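Long-range contacts in INSIG protein homolog (Mycobacterium vanbaalenii PYR-1, PDB 4XU6), which binds diacylglycerol in the membrane as a homotrimeric, six-helix bacterial relative of the Insig sterol-sensing proteins: residues G22-V27 and V42-F47; T32-D37 and G146-H151; A55-L60 and F169-V174; E62-L67 and L119-G124. One frame throughout, in Å; residues are numbered along the deposited sequence.

Contact 1: residues G22-V27 and V42-F47; sequences GDHSHV and VWSSPF
H24, S44 and W43 bury the most surface where the end of the first transmembrane helix meets the turn before the second. The imidazole of H24 is held in two ways at once. Its ND1 pairs with S44 OG at 2.8 Å in a nearly straight bond (171°) that could run in either direction, and the hydroxyl lies at the ring edge, in its plane. One face of the same ring lies on W43 as an offset stack, the planes only 11° apart and the centroid of the six-membered indole ring 4.4 Å from that of the imidazole. H24 CB adds a CH-pi contact over that indole ring. With CG anti to the backbone N (chi1 167°), H24 reaches out from the helix to the type II' turn V42-S45, whose tight reversal offers W43 and S44 together. Deeper down, S45 OG donates to D23 OD2 (2.6 Å), which receives it on its anti lone pair, and V27 packs against S44. Y34 of strand 32-34 lies beside D23, while V102 of a neighbouring subunit packs on H24 and W43, so the contact lies between that strand and the trimer interface.

Contact 2: residues T32-D37 and G146-H151; sequences TVYHTD and GVFAYH. With BOG (octyl beta-D-glucopyranoside), chain C; TDA (N-tridecanoic acid), chain E.
V33 and A149 face each other as the hydrogen-bonded pair of a short antiparallel sheet, V33 N to A149 O and A149 N to V33 O both measuring 2.9 Å. A third backbone bond, from H35 N to V147 O (2.8 Å), carries the pairing past the strand end, where H35 CB also packs on G146 O at 3.4 Å. T32 CA adds a CA-H...O contact to A149 O. The two strands, 32-34 and 148-150, make a two-stranded sheet that closes one end of the helical bundle, and the second follows the Schellman motif at G146 that ends helix 122-144. T32, Y34, F148 and Y150 occupy the sheet face turned toward the lipid pocket. Among the apolar contacts on it, T32 CG2 sits over one face of the Y150 ring, 3.6 Å from its centroid, a CH-pi contact. Y34 CD1 meets F148 CB at 3.6 Å, the two side chains running alongside each other with their rings inclined at 45°. F148 CG is wedged between its backbone N and carbonyl carbon (chi1 71°), which carries the ring away from strand 32-34. Polar contacts to ligands complete the set: Y150 OH, also bonded to E139, lies 3.0 Å from O21 of the tridecanoic acid, and T36 OG1 pairs with O6 of the octyl glucoside at 2.6 Å.

Contact 3: residues A55-L60 and F169-V174; sequences AATASL and FAFGVV. With TDA (N-tridecanoic acid), chain E.
The helical segments 55-60 and 169-174 pass with their axes 9.5 Å apart and 53° between their N-to-C directions. Their backbones come nearest at L60 and G172; there L60 CD1 rests 4.1 Å from G172 CA. F171 makes most of the remaining contact. A chi1 of 166° swings its ring out toward 55-60, where it presents its rim. T57 OG1 lies in the ring plane, 3.2 Å from F171 CE1, while its hydrogen bond goes to V53 O one turn earlier. A56 CB also meets the edge, and L60 CD1 approaches F171 CE2 obliquely at 3.8 Å. One face of the phenyl ring is given to the lipid, with C28 of the tridecanoic acid 3.4 Å from F171 CD1; V174 CG1 touches the chain's last carbon. F171 and V174 thus belong to the tridecanoic acid pocket, whose wall is built here from buried, crossing transmembrane helices.

Contact 4: residues E62-L67 and L119-G124; sequences ELRLHL and LGDGPG
An N-capped helix start, that of helix 122-144, meets the end of helix 48-64 through R64, away from the lipid pocket. D121 is the N-cap: its OD1 accepts from G124 N at 3.0 Å. The other oxygen, OD2, takes R64 NH2 at 2.8 Å in a salt bridge on its syn side, the guanidinium and carboxylate planes turned 38° apart. A water joins the same two groups, accepting from R64 NE (2.9 Å) and donating to D121 OD1. P123 CB lies 3.3 Å above the guanidinium plane, over its centre, and L67 packs alongside the same proline, CB to P123 CB 3.9 Å. A bend at chi2 (62°) turns the R64 guanidinium to the proline and D121, and its NH1 and NH2 also bond P68 O and A69 O in the following loop. Cap, salt bridge and water thus share one carboxylate, and the flat cation is fixed both at its rim and over a face; the nearby arginine and helix N-terminus would both be expected to favour an ionised D121.

Contacts 1 and 2 form one continuous patch at the end of the bundle where the carboxyl group of the lipid lies, their centres 11 Å apart. They are joined by a probable hydrogen bond of 2.6 Å between D23 OD2 and Y34 OH and by P46 packing on the Y34 ring. Between them they hold both diacylglycerol-binding residues, H26 and Y150. Contact 3, its centre about 23 Å from that of contact 2, meets the same tridecanoic acid further along its chain, so head and tail are gripped by separate contacts. Contact 4 shares helix 48-64 with contact 3, and V173 packs against G120 and G124; centred about 33 Å from contact 2, it lies across the chain's centre from the head-group end.

Contact 1: residues G22-V27 and V42-F47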
loop_
_atom_site.group_PDB
_atom_site.type_symbol
_atom_site.label_atom_id
_atom_site.label_comp_id
_atom_site.label_asym_id
_atom_site.label_seq_id
_atom_site.Cartn_x
_atom_site.Cartn_y
_atom_site.Cartn_z
ATOM N N GLY A 22 17.285 0.329 -3.108
ATOM C CA GLY A 22 16.528 1.427 -3.678
ATOM C C GLY A 22 17.286 2.121 -4.797
ATOM O O GLY A 22 16.713 2.476 -5.830
ATOM N N ASP A 23 18.584 2.323 -4.607
ATOM C CA ASP A 23 19.364 3.006 -5.637
ATOM C C ASP A 23 19.543 2.127 -6.876
ATOM O O ASP A 23 19.468 2.618 -7.992
ATOM C CB ASP A 23 20.716 3.445 -5.090
ATOM C CG ASP A 23 21.342 4.574 -5.902
ATOM O OD1 ASP A 23 20.617 5.499 -6.334
ATOM O OD2 ASP A 23 22.577 4.533 -6.096
ATOM N N HIS A 24 19.756 0.828 -6.689
ATOM C CA HIS A 24 19.766 -0.061 -7.845
ATOM C C HIS A 24 18.445 0.047 -8.613
ATOM O O HIS A 24 18.433 0.094 -9.841
ATOM C CB HIS A 24 19.977 -1.520 -7.449
ATOM C CG HIS A 24 19.678 -2.469 -8.568
ATOM N ND1 HIS A 24 20.532 -2.649 -9.635
ATOM C CD2 HIS A 24 18.588 -3.232 -8.825
ATOM C CE1 HIS A 24 19.998 -3.509 -10.486
ATOM N NE2 HIS A 24 18.816 -3.874 -10.022
ATOM N N SER A 25 17.334 0.087 -7.883
ATOM C CA SER A 25 16.019 0.209 -8.506
ATOM C C SER A 25 15.902 1.489 -9.338
ATOM O O SER A 25 15.410 1.458 -10.468
ATOM C CB SER A 25 14.915 0.149 -7.443
ATOM O OG SER A 25 14.913 -1.114 -6.803
ATOM N N HIS A 26 16.361 2.615 -8.791
ATOM C CA HIS A 26 16.371 3.871 -9.547
ATOM C C HIS A 26 17.248 3.801 -10.800
ATOM O O HIS A 26 16.858 4.270 -11.872
ATOM C CB HIS A 26 16.827 5.038 -8.660
ATOM C CG HIS A 26 15.724 5.622 -7.831
ATOM N ND1 HIS A 26 15.940 6.592 -6.873
ATOM C CD2 HIS A 26 14.392 5.382 -7.829
ATOM C CE1 HIS A 26 14.787 6.915 -6.311
ATOM N NE2 HIS A 26 13.831 6.197 -6.876
ATOM N N VAL A 27 18.435 3.219 -10.665
ATOM C CA VAL A 27 19.350 3.143 -11.809
ATOM C C VAL A 27 18.800 2.245 -12.921
ATOM O O VAL A 27 18.769 2.649 -14.094
ATOM C CB VAL A 27 20.766 2.700 -11.388
ATOM C CG1 VAL A 27 21.632 2.367 -12.619
ATOM C CG2 VAL A 27 21.433 3.794 -10.546
ATOM N N VAL A 42 29.624 0.001 -5.852
ATOM C CA VAL A 42 29.152 -1.177 -5.141
ATOM C C VAL A 42 27.774 -1.448 -5.724
ATOM O O VAL A 42 26.873 -0.616 -5.589
ATOM C CB VAL A 42 29.033 -0.925 -3.619
ATOM C CG1 VAL A 42 28.466 -2.151 -2.906
ATOM C CG2 VAL A 42 30.392 -0.557 -3.022
ATOM N N TRP A 43 27.617 -2.588 -6.395
ATOM C CA TRP A 43 26.408 -2.840 -7.180
ATOM C C TRP A 43 26.204 -1.685 -8.176
ATOM O O TRP A 43 27.092 -1.406 -8.987
ATOM C CB TRP A 43 25.191 -3.026 -6.256
ATOM C CG TRP A 43 24.042 -3.786 -6.870
ATOM C CD1 TRP A 43 23.971 -4.290 -8.137
ATOM C CD2 TRP A 43 22.800 -4.129 -6.231
ATOM N NE1 TRP A 43 22.763 -4.927 -8.326
ATOM C CE2 TRP A 43 22.027 -4.843 -7.172
ATOM C CE3 TRP A 43 22.271 -3.907 -4.955
ATOM C CZ2 TRP A 43 20.749 -5.333 -6.880
ATOM C CZ3 TRP A 43 20.995 -4.393 -4.663
ATOM C CH2 TRP A 43 20.252 -5.094 -5.626
ATOM N N SER A 44 25.067 -0.989 -8.105
ATOM C CA SER A 44 24.796 0.095 -9.055
ATOM C C SER A 44 25.183 1.484 -8.543
ATOM O O SER A 44 24.952 2.482 -9.228
ATOM C CB SER A 44 23.313 0.112 -9.448
ATOM O OG SER A 44 22.895 -1.141 -9.958
ATOM N N SER A 45 25.775 1.546 -7.351
ATOM C CA SER A 45 25.999 2.819 -6.659
ATOM C C SER A 45 27.479 3.113 -6.433
ATOM O O SER A 45 28.248 2.203 -6.134
ATOM C CB SER A 45 25.337 2.793 -5.273
ATOM O OG SER A 45 23.966 2.460 -5.357
ATOM N N PRO A 46 27.861 4.397 -6.524
ATOM C CA PRO A 46 29.185 4.819 -6.058
ATOM C C PRO A 46 29.337 4.395 -4.612
ATOM O O PRO A 46 28.354 4.473 -3.852
ATOM C CB PRO A 46 29.121 6.350 -6.127
ATOM C CG PRO A 46 28.037 6.664 -7.109
ATOM C CD PRO A 46 27.030 5.536 -6.947
ATOM N N PHE A 47 30.539 3.966 -4.223
ATOM C CA PHE A 47 30.725 3.374 -2.903
ATOM C C PHE A 47 30.305 4.313 -1.769
ATOM O O PHE A 47 29.927 3.846 -0.696
ATOM C CB PHE A 47 32.178 2.932 -2.694
ATOM C CG PHE A 47 33.094 4.051 -2.315
ATOM C CD1 PHE A 47 33.621 4.890 -3.286
ATOM C CD2 PHE A 47 33.409 4.285 -0.975
ATOM C CE1 PHE A 47 34.460 5.935 -2.940
ATOM C CE2 PHE A 47 34.242 5.329 -0.617
ATOM C CZ PHE A 47 34.769 6.155 -1.595
#

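Contact 2: residues T32-D37 and G146-H151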
loop_
_atom_site.group_PDB
_atom_site.type_symbol
_atom_site.label_atom_id
_atom_site.label_comp_id
_atom_site.label_asym_id
_atom_site.label_seq_id
_atom_site.Cartn_x
_atom_site.Cartn_y
_atom_site.Cartn_z
ATOM N N THR A 32 17.336 7.541 -12.231
ATOM C CA THR A 32 18.560 8.325 -12.104
ATOM C C THR A 32 19.638 7.703 -12.974
ATOM O O THR A 32 19.520 6.538 -13.388
ATOM C CB THR A 32 19.092 8.363 -10.652
ATOM O OG1 THR A 32 19.332 7.023 -10.182
ATOM C CG2 THR A 32 18.107 9.071 -9.713
ATOM N N VAL A 33 20.683 8.484 -13.247
ATOM C CA VAL A 33 21.852 8.013 -13.996
ATOM C C VAL A 33 23.081 8.615 -13.340
ATOM O O VAL A 33 23.116 9.822 -13.117
ATOM C CB VAL A 33 21.843 8.536 -15.455
ATOM C CG1 VAL A 33 23.098 8.063 -16.207
ATOM C CG2 VAL A 33 20.589 8.111 -16.190
ATOM N N TYR A 34 24.094 7.804 -13.037
ATOM C CA TYR A 34 25.332 8.347 -12.478
ATOM C C TYR A 34 26.313 8.811 -13.564
ATOM O O TYR A 34 26.367 8.240 -14.655
ATOM C CB TYR A 34 26.019 7.335 -11.565
ATOM C CG TYR A 34 25.364 7.198 -10.207
ATOM C CD1 TYR A 34 25.589 8.141 -9.213
ATOM C CD2 TYR A 34 24.535 6.118 -9.913
ATOM C CE1 TYR A 34 25.000 8.029 -7.971
ATOM C CE2 TYR A 34 23.934 5.992 -8.662
ATOM C CZ TYR A 34 24.178 6.955 -7.694
ATOM O OH TYR A 34 23.605 6.858 -6.444
ATOM N N HIS A 35 27.072 9.855 -13.252
ATOM C CA HIS A 35 28.105 10.365 -14.154
ATOM C C HIS A 35 29.407 10.541 -13.386
ATOM O O HIS A 35 30.003 11.619 -13.414
ATOM C CB HIS A 35 27.692 11.721 -14.736
ATOM C CG HIS A 35 26.394 11.695 -15.483
ATOM N ND1 HIS A 35 26.227 11.003 -16.662
ATOM C CD2 HIS A 35 25.204 12.283 -15.218
ATOM C CE1 HIS A 35 24.985 11.160 -17.089
ATOM N NE2 HIS A 35 24.344 11.931 -16.230
ATOM N N THR A 36 29.836 9.499 -12.679
ATOM C CA THR A 36 31.056 9.574 -11.880
ATOM C C THR A 36 31.924 8.304 -11.981
ATOM O O THR A 36 32.108 7.569 -11.009
ATOM C CB THR A 36 30.747 9.930 -10.409
ATOM O OG1 THR A 36 31.955 9.884 -9.650
ATOM C CG2 THR A 36 29.702 8.963 -9.806
ATOM N N ASP A 37 32.500 8.089 -13.156
ATOM C CA ASP A 37 33.168 6.829 -13.483
ATOM C C ASP A 37 34.455 6.570 -12.685
ATOM O O ASP A 37 34.924 5.432 -12.592
ATOM C CB ASP A 37 33.474 6.779 -14.985
ATOM C CG ASP A 37 32.222 6.801 -15.847
ATOM O OD1 ASP A 37 31.108 6.613 -15.310
ATOM O OD2 ASP A 37 32.354 6.994 -17.073
ATOM N N GLY A 146 27.164 17.710 -11.275
ATOM C CA GLY A 146 27.246 16.781 -12.391
ATOM C C GLY A 146 27.548 15.345 -11.986
ATOM O O GLY A 146 27.897 14.509 -12.822
ATOM N N VAL A 147 27.394 15.052 -10.700
ATOM C CA VAL A 147 27.708 13.727 -10.164
ATOM C C VAL A 147 26.715 12.663 -10.655
ATOM O O VAL A 147 27.101 11.536 -10.997
ATOM C CB VAL A 147 27.751 13.754 -8.618
ATOM C CG1 VAL A 147 27.902 12.354 -8.051
ATOM C CG2 VAL A 147 28.886 14.643 -8.133
ATOM N N PHE A 148 25.435 13.030 -10.675
ATOM C CA PHE A 148 24.399 12.193 -11.265
ATOM C C PHE A 148 23.265 13.089 -11.731
ATOM O O PHE A 148 23.299 14.296 -11.501
ATOM C CB PHE A 148 23.914 11.106 -10.282
ATOM C CG PHE A 148 23.080 11.625 -9.119
ATOM C CD1 PHE A 148 23.684 12.251 -8.039
ATOM C CD2 PHE A 148 21.700 11.427 -9.091
ATOM C CE1 PHE A 148 22.927 12.709 -6.955
ATOM C CE2 PHE A 148 20.931 11.881 -8.015
ATOM C CZ PHE A 148 21.546 12.525 -6.948
ATOM N N ALA A 149 22.273 12.520 -12.404
ATOM C CA ALA A 149 21.119 13.308 -12.811
ATOM C C ALA A 149 19.844 12.490 -12.678
ATOM O O ALA A 149 19.890 11.259 -12.715
ATOM C CB ALA A 149 21.285 13.804 -14.245
ATOM N N TYR A 150 18.714 13.174 -12.542
ATOM C CA TYR A 150 17.416 12.508 -12.591
ATOM C C TYR A 150 16.901 12.458 -14.022
ATOM O O TYR A 150 17.313 13.251 -14.871
ATOM C CB TYR A 150 16.400 13.207 -11.667
ATOM C CG TYR A 150 16.508 12.746 -10.232
ATOM C CD1 TYR A 150 17.477 13.273 -9.383
ATOM C CD2 TYR A 150 15.650 11.768 -9.727
ATOM C CE1 TYR A 150 17.593 12.832 -8.072
ATOM C CE2 TYR A 150 15.755 11.327 -8.423
ATOM C CZ TYR A 150 16.725 11.862 -7.597
ATOM O OH TYR A 150 16.846 11.421 -6.296
ATOM N N HIS A 151 16.027 11.496 -14.291
ATOM C CA HIS A 151 15.302 11.443 -15.552
ATOM C C HIS A 151 14.595 12.785 -15.740
ATOM O O HIS A 151 14.144 13.382 -14.766
ATOM C CB HIS A 151 14.279 10.309 -15.505
ATOM C CG HIS A 151 13.656 9.998 -16.829
ATOM N ND1 HIS A 151 12.539 10.656 -17.297
ATOM C CD2 HIS A 151 13.994 9.099 -17.783
ATOM C CE1 HIS A 151 12.214 10.174 -18.485
ATOM N NE2 HIS A 151 13.083 9.232 -18.803
HETATM C C1 BOG C . 34.738 11.618 -4.665
HETATM O O1 BOG C . 35.080 10.695 -3.633
HETATM C C2 BOG C . 35.848 11.665 -5.710
HETATM O O2 BOG C . 37.085 12.031 -5.086
HETATM C C3 BOG C . 35.468 12.675 -6.778
HETATM O O3 BOG C . 36.499 12.774 -7.764
HETATM C C4 BOG C . 34.168 12.218 -7.419
HETATM O O4 BOG C . 33.760 13.167 -8.412
HETATM C C5 BOG C . 33.082 12.101 -6.352
HETATM O O5 BOG C . 33.487 11.257 -5.263
HETATM C C6 BOG C . 31.780 11.577 -6.957
HETATM O O6 BOG C . 31.849 10.157 -7.114
HETATM C "C1'" BOG C . 34.451 11.030 -2.403
HETATM C "C2'" BOG C . 34.773 9.938 -1.392
HETATM C "C3'" BOG C . 34.541 10.448 0.022
HETATM C "C4'" BOG C . 34.649 9.318 1.039
HETATM C "C5'" BOG C . 33.549 9.459 2.083
HETATM C "C6'" BOG C . 32.206 9.598 1.376
HETATM C "C7'" BOG C . 31.079 10.029 2.307
HETATM C "C8'" BOG C . 31.255 9.449 3.694
HETATM O O21 TDA E . 16.770 8.939 -4.536
HETATM O O22 TDA E . 19.056 9.325 -4.735
HETATM C C21 TDA E . 18.125 9.009 -3.993
HETATM C C22 TDA E . 18.399 8.632 -2.566
HETATM C C23 TDA E . 17.111 8.588 -1.739
HETATM C C24 TDA E . 17.374 8.045 -0.334
HETATM C C25 TDA E . 16.113 8.107 0.531
HETATM C C26 TDA E . 16.345 7.546 1.931
HETATM C C27 TDA E . 16.553 6.043 1.820
HETATM C C28 TDA E . 16.757 5.391 3.168
HETATM C C29 TDA E . 17.116 3.927 2.969
HETATM C C30 TDA E . 17.261 3.284 4.335
HETATM C C31 TDA E . 15.908 3.234 5.030
HETATM C C32 TDA E . 15.990 2.425 6.318
HETATM C C33 TDA E . 14.881 2.824 7.284
#

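Contact 3: residues A55-L60 and F169-V174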
loop_
_atom_site.group_PDB
_atom_site.type_symbol
_atom_site.label_atom_id
_atom_site.label_comp_id
_atom_site.label_asym_id
_atom_site.label_seq_id
_atom_site.Cartn_x
_atom_site.Cartn_y
_atom_site.Cartn_z
ATOM N N ALA A 55 25.137 6.395 7.208
ATOM C CA ALA A 55 25.529 7.364 8.234
ATOM C C ALA A 55 24.335 8.220 8.669
ATOM O O ALA A 55 24.175 8.543 9.854
ATOM C CB ALA A 55 26.657 8.242 7.717
ATOM N N ALA A 56 23.504 8.592 7.704
ATOM C CA ALA A 56 22.287 9.339 7.995
ATOM C C ALA A 56 21.320 8.540 8.866
ATOM O O ALA A 56 20.662 9.104 9.736
ATOM C CB ALA A 56 21.610 9.768 6.710
ATOM N N THR A 57 21.224 7.232 8.620
ATOM C CA THR A 57 20.356 6.358 9.410
ATOM C C THR A 57 20.780 6.335 10.885
ATOM O O THR A 57 19.961 6.510 11.804
ATOM C CB THR A 57 20.374 4.913 8.863
ATOM O OG1 THR A 57 20.033 4.920 7.467
ATOM C CG2 THR A 57 19.386 4.039 9.648
ATOM N N ALA A 58 22.070 6.122 11.114
ATOM C CA ALA A 58 22.571 6.080 12.485
ATOM C C ALA A 58 22.452 7.459 13.136
ATOM O O ALA A 58 22.162 7.561 14.327
ATOM C CB ALA A 58 24.019 5.586 12.517
ATOM N N SER A 59 22.681 8.510 12.356
ATOM C CA SER A 59 22.645 9.879 12.876
ATOM C C SER A 59 21.244 10.322 13.301
ATOM O O SER A 59 21.081 10.994 14.320
ATOM C CB SER A 59 23.208 10.860 11.843
ATOM O OG SER A 59 24.594 10.641 11.640
ATOM N N LEU A 60 20.243 9.971 12.500
ATOM C CA LEU A 60 18.860 10.335 12.787
ATOM C C LEU A 60 18.338 9.533 13.972
ATOM O O LEU A 60 17.551 10.032 14.788
ATOM C CB LEU A 60 17.981 10.117 11.542
ATOM C CG LEU A 60 18.217 11.113 10.404
ATOM C CD1 LEU A 60 17.700 10.587 9.050
ATOM C CD2 LEU A 60 17.570 12.450 10.722
ATOM N N PHE A 169 11.341 12.137 4.404
ATOM C CA PHE A 169 10.573 12.316 5.639
ATOM C C PHE A 169 10.251 10.965 6.290
ATOM O O PHE A 169 10.480 10.771 7.478
ATOM C CB PHE A 169 9.281 13.101 5.381
ATOM C CG PHE A 169 8.392 13.203 6.601
ATOM C CD1 PHE A 169 8.610 14.195 7.556
ATOM C CD2 PHE A 169 7.371 12.279 6.812
ATOM C CE1 PHE A 169 7.799 14.276 8.696
ATOM C CE2 PHE A 169 6.555 12.355 7.937
ATOM C CZ PHE A 169 6.774 13.352 8.886
ATOM N N ALA A 170 9.726 10.031 5.500
ATOM C CA ALA A 170 9.409 8.695 5.998
ATOM C C ALA A 170 10.662 7.989 6.509
ATOM O O ALA A 170 10.624 7.328 7.532
ATOM C CB ALA A 170 8.720 7.852 4.904
ATOM N N PHE A 171 11.765 8.128 5.781
ATOM C CA PHE A 171 13.061 7.616 6.228
ATOM C C PHE A 171 13.424 8.148 7.633
ATOM O O PHE A 171 13.756 7.371 8.534
ATOM C CB PHE A 171 14.128 7.964 5.167
ATOM C CG PHE A 171 15.562 7.788 5.631
ATOM C CD1 PHE A 171 15.986 6.616 6.250
ATOM C CD2 PHE A 171 16.486 8.802 5.413
ATOM C CE1 PHE A 171 17.317 6.465 6.668
ATOM C CE2 PHE A 171 17.817 8.667 5.816
ATOM C CZ PHE A 171 18.237 7.501 6.430
ATOM N N GLY A 172 13.345 9.461 7.825
ATOM C CA GLY A 172 13.640 10.041 9.131
ATOM C C GLY A 172 12.746 9.532 10.259
ATOM O O GLY A 172 13.216 9.243 11.367
ATOM N N VAL A 173 11.445 9.428 9.994
ATOM C CA VAL A 173 10.523 8.873 10.982
ATOM C C VAL A 173 10.936 7.460 11.416
ATOM O O VAL A 173 10.934 7.122 12.609
ATOM C CB VAL A 173 9.081 8.833 10.430
ATOM C CG1 VAL A 173 8.163 8.046 11.369
ATOM C CG2 VAL A 173 8.556 10.244 10.215
ATOM N N VAL A 174 11.289 6.630 10.441
ATOM C CA VAL A 174 11.643 5.251 10.742
ATOM C C VAL A 174 13.033 5.143 11.401
ATOM O O VAL A 174 13.227 4.329 12.293
ATOM C CB VAL A 174 11.492 4.344 9.493
ATOM C CG1 VAL A 174 12.046 2.952 9.757
ATOM C CG2 VAL A 174 10.005 4.276 9.094
HETATM O O21 TDA E . 16.770 8.939 -4.536
HETATM O O22 TDA E . 19.056 9.325 -4.735
HETATM C C21 TDA E . 18.125 9.009 -3.993
HETATM C C22 TDA E . 18.399 8.632 -2.566
HETATM C C23 TDA E . 17.111 8.588 -1.739
HETATM C C24 TDA E . 17.374 8.045 -0.334
HETATM C C25 TDA E . 16.113 8.107 0.531
HETATM C C26 TDA E . 16.345 7.546 1.931
HETATM C C27 TDA E . 16.553 6.043 1.820
HETATM C C28 TDA E . 16.757 5.391 3.168
HETATM C C29 TDA E . 17.116 3.927 2.969
HETATM C C30 TDA E . 17.261 3.284 4.335
HETATM C C31 TDA E . 15.908 3.234 5.030
HETATM C C32 TDA E . 15.990 2.425 6.318
HETATM C C33 TDA E . 14.881 2.824 7.284
#

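Contact 4: residues E62-L67 and L119-G124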
loop_
_atom_site.group_PDB
_atom_site.type_symbol
_atom_site.label_atom_id
_atom_site.label_comp_id
_atom_site.label_asym_id
_atom_site.label_seq_id
_atom_site.Cartn_x
_atom_site.Cartn_y
_atom_site.Cartn_z
ATOM N N GLU A 62 20.293 8.528 16.411
ATOM C CA GLU A 62 20.949 9.205 17.533
ATOM C C GLU A 62 20.223 10.507 17.889
ATOM O O GLU A 62 19.943 10.770 19.069
ATOM C CB GLU A 62 22.421 9.484 17.199
ATOM C CG GLU A 62 23.161 10.312 18.260
ATOM C CD GLU A 62 23.432 9.545 19.540
ATOM O OE1 GLU A 62 23.362 8.297 19.523
ATOM O OE2 GLU A 62 23.723 10.198 20.569
ATOM N N LEU A 63 19.907 11.307 16.870
ATOM C CA LEU A 63 19.164 12.558 17.059
ATOM C C LEU A 63 17.887 12.367 17.881
ATOM O O LEU A 63 17.615 13.139 18.810
ATOM C CB LEU A 63 18.823 13.204 15.707
ATOM C CG LEU A 63 17.885 14.423 15.710
ATOM C CD1 LEU A 63 18.456 15.577 16.546
ATOM C CD2 LEU A 63 17.567 14.894 14.286
ATOM N N ARG A 64 17.103 11.344 17.537
ATOM C CA ARG A 64 15.858 11.062 18.249
ATOM C C ARG A 64 16.109 10.855 19.745
ATOM O O ARG A 64 15.319 11.293 20.583
ATOM C CB ARG A 64 15.147 9.827 17.658
ATOM C CG ARG A 64 13.936 9.359 18.476
ATOM C CD ARG A 64 12.882 10.461 18.510
ATOM N NE ARG A 64 11.680 10.144 19.292
ATOM C CZ ARG A 64 11.500 10.490 20.568
ATOM N NH1 ARG A 64 12.461 11.129 21.231
ATOM N NH2 ARG A 64 10.363 10.191 21.189
ATOM N N LEU A 65 17.217 10.199 20.078
ATOM C CA LEU A 65 17.542 9.942 21.480
ATOM C C LEU A 65 17.930 11.210 22.260
ATOM O O LEU A 65 18.087 11.173 23.483
ATOM C CB LEU A 65 18.625 8.870 21.597
ATOM C CG LEU A 65 18.253 7.506 21.005
ATOM C CD1 LEU A 65 19.414 6.540 21.137
ATOM C CD2 LEU A 65 16.996 6.946 21.674
ATOM N N HIS A 66 18.075 12.326 21.556
ATOM C CA HIS A 66 18.343 13.604 22.209
ATOM C C HIS A 66 17.083 14.468 22.263
ATOM O O HIS A 66 17.100 15.583 22.792
ATOM C CB HIS A 66 19.479 14.344 21.494
ATOM C CG HIS A 66 20.818 13.698 21.673
ATOM N ND1 HIS A 66 21.693 14.065 22.672
ATOM C CD2 HIS A 66 21.424 12.697 20.991
ATOM C CE1 HIS A 66 22.783 13.321 22.598
ATOM N NE2 HIS A 66 22.645 12.484 21.586
ATOM N N LEU A 67 15.988 13.943 21.716
ATOM C CA LEU A 67 14.718 14.662 21.697
ATOM C C LEU A 67 13.836 14.110 22.816
ATOM O O LEU A 67 14.099 13.013 23.320
ATOM C CB LEU A 67 14.048 14.536 20.317
ATOM C CG LEU A 67 14.859 15.075 19.131
ATOM C CD1 LEU A 67 14.163 14.797 17.814
ATOM C CD2 LEU A 67 15.126 16.572 19.273
ATOM N N LEU A 119 3.361 4.680 13.023
ATOM C CA LEU A 119 4.590 4.358 13.751
ATOM C C LEU A 119 5.259 5.529 14.456
ATOM O O LEU A 119 6.052 5.329 15.382
ATOM C CB LEU A 119 5.614 3.767 12.778
ATOM C CG LEU A 119 5.242 2.482 12.058
ATOM C CD1 LEU A 119 6.335 2.169 11.062
ATOM C CD2 LEU A 119 5.083 1.347 13.051
ATOM N N GLY A 120 4.967 6.745 14.017
ATOM C CA GLY A 120 5.746 7.886 14.463
ATOM C C GLY A 120 5.168 8.642 15.643
ATOM O O GLY A 120 4.023 8.419 16.049
ATOM N N ASP A 121 5.978 9.535 16.205
ATOM C CA ASP A 121 5.484 10.483 17.196
ATOM C C ASP A 121 5.951 11.885 16.815
ATOM O O ASP A 121 6.474 12.081 15.717
ATOM C CB ASP A 121 5.908 10.082 18.617
ATOM C CG ASP A 121 7.424 9.999 18.795
ATOM O OD1 ASP A 121 8.179 10.168 17.817
ATOM O OD2 ASP A 121 7.869 9.745 19.933
ATOM N N GLY A 122 5.755 12.861 17.697
ATOM C CA GLY A 122 6.171 14.226 17.403
ATOM C C GLY A 122 7.659 14.375 17.099
ATOM O O GLY A 122 8.024 14.900 16.065
ATOM N N PRO A 123 8.527 13.927 18.020
ATOM C CA PRO A 123 9.968 13.991 17.742
ATOM C C PRO A 123 10.377 13.220 16.479
ATOM O O PRO A 123 11.293 13.653 15.789
ATOM C CB PRO A 123 10.583 13.343 18.977
ATOM C CG PRO A 123 9.606 13.723 20.087
ATOM C CD PRO A 123 8.251 13.596 19.430
ATOM N N GLY A 124 9.710 12.104 16.191
ATOM C CA GLY A 124 9.966 11.360 14.963
ATOM C C GLY A 124 9.668 12.179 13.721
ATOM O O GLY A 124 10.408 12.141 12.736
HETATM O O HOH W 1 10.355 8.612 17.187
#